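Local coordinates for DNA polymerase III beta subunit (Streptococcus pyogenes, PDB 2AVT), which probably encircles DNA as a ring-shaped dimer and tethers the replicative polymerase to its template, as sliding rings of this family do, at residues F266-L271 with E344-H349. Numbering follows the deposited sequence.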
ATOM      1  N   PHE A 266       3.476  24.647  23.171  1.00 45.01           N
ATOM      2  CA  PHE A 266       2.250  23.968  22.761  1.00 43.60           C
ATOM      3  C   PHE A 266       2.339  22.477  23.011  1.00 43.44           C
ATOM      4  O   PHE A 266       3.419  21.918  23.196  1.00 45.19           O
ATOM      5  CB  PHE A 266       1.987  24.104  21.255  1.00 43.33           C
ATOM      6  CG  PHE A 266       1.996  25.508  20.728  1.00 40.78           C
ATOM      7  CD1 PHE A 266       3.184  26.134  20.396  1.00 40.90           C
ATOM      8  CD2 PHE A 266       0.806  26.159  20.458  1.00 39.70           C
ATOM      9  CE1 PHE A 266       3.182  27.378  19.797  1.00 40.30           C
ATOM     10  CE2 PHE A 266       0.800  27.399  19.863  1.00 38.39           C
ATOM     11  CZ  PHE A 266       1.988  28.006  19.529  1.00 39.58           C
ATOM     12  N   ASN A 267       1.184  21.832  22.991  1.00 44.36           N
ATOM     13  CA  ASN A 267       1.125  20.389  23.121  1.00 44.45           C
ATOM     14  C   ASN A 267       1.567  19.965  21.714  1.00 44.97           C
ATOM     15  O   ASN A 267       0.941  20.346  20.720  1.00 45.31           O
ATOM     16  CB  ASN A 267      -0.312  19.947  23.383  1.00 43.79           C
ATOM     17  CG  ASN A 267      -0.473  18.449  23.344  1.00 45.18           C
ATOM     18  OD1 ASN A 267      -0.753  17.819  24.361  1.00 44.41           O
ATOM     19  ND2 ASN A 267      -0.292  17.865  22.165  1.00 44.57           N
ATOM     20  N   THR A 268       2.654  19.207  21.625  1.00 44.00           N
ATOM     21  CA  THR A 268       3.187  18.778  20.336  1.00 43.48           C
ATOM     22  C   THR A 268       2.151  18.235  19.347  1.00 44.19           C
ATOM     23  O   THR A 268       2.078  18.691  18.201  1.00 42.06           O
ATOM     24  CB  THR A 268       4.283  17.717  20.532  1.00 41.85           C
ATOM     25  OG1 THR A 268       5.328  18.264  21.340  1.00 41.28           O
ATOM     26  CG2 THR A 268       4.860  17.290  19.196  1.00 38.88           C
ATOM     27  N   GLN A 269       1.345  17.279  19.798  1.00 45.04           N
ATOM     28  CA  GLN A 269       0.340  16.648  18.950  1.00 46.55           C
ATOM     29  C   GLN A 269      -0.817  17.535  18.491  1.00 46.94           C
ATOM     30  O   GLN A 269      -1.164  17.530  17.310  1.00 46.76           O
ATOM     31  CB  GLN A 269      -0.227  15.410  19.647  1.00 48.78           C
ATOM     32  CG  GLN A 269      -1.141  14.571  18.757  1.00 51.30           C
ATOM     33  CD  GLN A 269      -1.624  13.301  19.434  1.00 52.23           C
ATOM     34  OE1 GLN A 269      -2.449  13.340  20.348  1.00 53.86           O
ATOM     35  NE2 GLN A 269      -1.103  12.163  18.989  1.00 54.17           N
ATOM     36  N   SER A 270      -1.420  18.285  19.409  1.00 46.82           N
ATOM     37  CA  SER A 270      -2.540  19.145  19.045  1.00 46.74           C
ATOM     38  C   SER A 270      -2.126  20.199  18.026  1.00 46.79           C
ATOM     39  O   SER A 270      -2.901  20.538  17.132  1.00 47.56           O
ATOM     40  CB  SER A 270      -3.139  19.822  20.287  1.00 48.25           C
ATOM     41  OG  SER A 270      -2.267  20.798  20.828  1.00 50.61           O
ATOM     42  N   LEU A 271      -0.906  20.711  18.152  1.00 45.67           N
ATOM     43  CA  LEU A 271      -0.415  21.721  17.216  1.00 44.67           C
ATOM     44  C   LEU A 271      -0.190  21.107  15.837  1.00 44.23           C
ATOM     45  O   LEU A 271      -0.409  21.758  14.804  1.00 41.89           O
ATOM     46  CB  LEU A 271       0.894  22.337  17.718  1.00 43.42           C
ATOM     47  CG  LEU A 271       1.467  23.406  16.780  1.00 44.43           C
ATOM     48  CD1 LEU A 271       0.408  24.481  16.540  1.00 43.61           C
ATOM     49  CD2 LEU A 271       2.730  24.019  17.378  1.00 45.03           C
ATOM     50  N   GLU A 344       5.926  15.471  24.842  1.00 42.10           N
ATOM     51  CA  GLU A 344       4.544  15.906  24.891  1.00 42.87           C
ATOM     52  C   GLU A 344       4.402  17.379  24.519  1.00 41.60           C
ATOM     53  O   GLU A 344       3.391  17.784  23.954  1.00 41.47           O
ATOM     54  CB  GLU A 344       3.963  15.656  26.288  1.00 45.02           C
ATOM     55  CG  GLU A 344       2.478  15.971  26.405  1.00 50.32           C
ATOM     56  CD  GLU A 344       1.888  15.586  27.754  1.00 53.58           C
ATOM     57  OE1 GLU A 344       1.864  14.382  28.077  1.00 54.45           O
ATOM     58  OE2 GLU A 344       1.444  16.492  28.494  1.00 55.05           O
ATOM     59  N   THR A 345       5.418  18.183  24.816  1.00 41.28           N
ATOM     60  CA  THR A 345       5.345  19.607  24.502  1.00 40.64           C
ATOM     61  C   THR A 345       6.509  20.079  23.642  1.00 38.98           C
ATOM     62  O   THR A 345       7.547  19.421  23.567  1.00 38.68           O
ATOM     63  CB  THR A 345       5.327  20.473  25.789  1.00 40.92           C
ATOM     64  OG1 THR A 345       6.633  20.488  26.375  1.00 43.30           O
ATOM     65  CG2 THR A 345       4.353  19.908  26.801  1.00 39.96           C
ATOM     66  N   VAL A 346       6.320  21.225  22.994  1.00 36.94           N
ATOM     67  CA  VAL A 346       7.350  21.821  22.151  1.00 36.23           C
ATOM     68  C   VAL A 346       7.460  23.306  22.475  1.00 37.54           C
ATOM     69  O   VAL A 346       6.453  23.979  22.693  1.00 39.78           O
ATOM     70  CB  VAL A 346       7.032  21.655  20.643  1.00 34.39           C
ATOM     71  CG1 VAL A 346       5.624  22.149  20.344  1.00 33.28           C
ATOM     72  CG2 VAL A 346       8.046  22.426  19.811  1.00 31.75           C
ATOM     73  N   LYS A 347       8.688  23.807  22.509  1.00 38.29           N
ATOM     74  CA  LYS A 347       8.948  25.206  22.814  1.00 40.33           C
ATOM     75  C   LYS A 347       9.331  25.941  21.534  1.00 39.58           C
ATOM     76  O   LYS A 347      10.317  25.594  20.890  1.00 38.01           O
ATOM     77  CB  LYS A 347      10.094  25.310  23.822  1.00 41.10           C
ATOM     78  CG  LYS A 347       9.710  25.888  25.165  1.00 45.32           C
ATOM     79  CD  LYS A 347      10.937  25.978  26.073  1.00 47.56           C
ATOM     80  CE  LYS A 347      10.619  26.669  27.385  1.00 49.33           C
ATOM     81  NZ  LYS A 347      11.813  26.708  28.281  1.00 53.04           N
ATOM     82  N   ILE A 348       8.558  26.956  21.165  1.00 39.74           N
ATOM     83  CA  ILE A 348       8.860  27.698  19.951  1.00 41.38           C
ATOM     84  C   ILE A 348       9.330  29.114  20.262  1.00 42.10           C
ATOM     85  O   ILE A 348       8.685  29.843  21.017  1.00 43.79           O
ATOM     86  CB  ILE A 348       7.628  27.762  19.015  1.00 42.18           C
ATOM     87  CG1 ILE A 348       7.076  26.349  18.788  1.00 43.90           C
ATOM     88  CG2 ILE A 348       8.021  28.384  17.681  1.00 40.75           C
ATOM     89  CD1 ILE A 348       5.972  26.271  17.741  1.00 42.41           C
ATOM     90  N   HIS A 349      10.460  29.492  19.672  1.00 42.50           N
ATOM     91  CA  HIS A 349      11.046  30.813  19.871  1.00 43.64           C
ATOM     92  C   HIS A 349      11.046  31.629  18.588  1.00 44.45           C
ATOM     93  O   HIS A 349      11.656  31.228  17.592  1.00 44.00           O
ATOM     94  CB  HIS A 349      12.487  30.685  20.370  1.00 42.69           C
ATOM     95  CG  HIS A 349      12.598  30.141  21.761  1.00 43.05           C
ATOM     96  ND1 HIS A 349      13.809  29.841  22.347  1.00 43.57           N
ATOM     97  CD2 HIS A 349      11.652  29.863  22.688  1.00 42.99           C
ATOM     98  CE1 HIS A 349      13.604  29.399  23.574  1.00 42.69           C
ATOM     99  NE2 HIS A 349      12.304  29.403  23.807  1.00 43.75           N
TER
HETATM  100  O   HOH W   1       1.843  16.052  22.188  1.00 38.91           O
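Phe266 and Ile348 meet on the buried side of this contact, the ring and the aliphatic chain crossing at about a right angle with CE1 of Phe266 3.6 Å from CD1 of Ile348. Because CG1 of Ile348 is anti to the carbonyl carbon (chi1 -52°) and the chain beyond it is extended, that methyl carries the touch. It also comes tip to tip with Leu271, whose CD2 lies over one face of the Phe266 ring, off the ring centre. Such large apolar side chains suit a place closed further by Leu338 of helix 331-339, Leu315 and Ile317. The backbones of Phe266 and Val346 form an antiparallel hydrogen-bonded pair: Phe266 N gives to Val346 O at 3.1 Å, and Val346 N returns to Phe266 O at 3.0 Å. The pair joins strands 262-267 and 345-350 in the C-terminal domain of this sliding-ring subunit, where helix 268-282 packs on the sheet. Asn267, a residue type common at N-caps, stands right before that helix, and its carbonyl O accepts from both Leu271 N and Ser270 OG. Here the chain turns off the strand, yet Thr268 N still reaches Glu344 O at 2.8 Å, the donor tilted 32° from the carbonyl plane. The compact Thr268 fits the corner, its hydroxyl hydrogen-bonded to Ser343 O. Packing is looser toward solvent, where water 1 accepts from Gln269 N at 2.7 Å and donates to Glu344 O, linking the helix's first turn to the residue just before strand 345-350. The polar, exposed side chains of Gln269 and Glu344 suit this solvent-facing side.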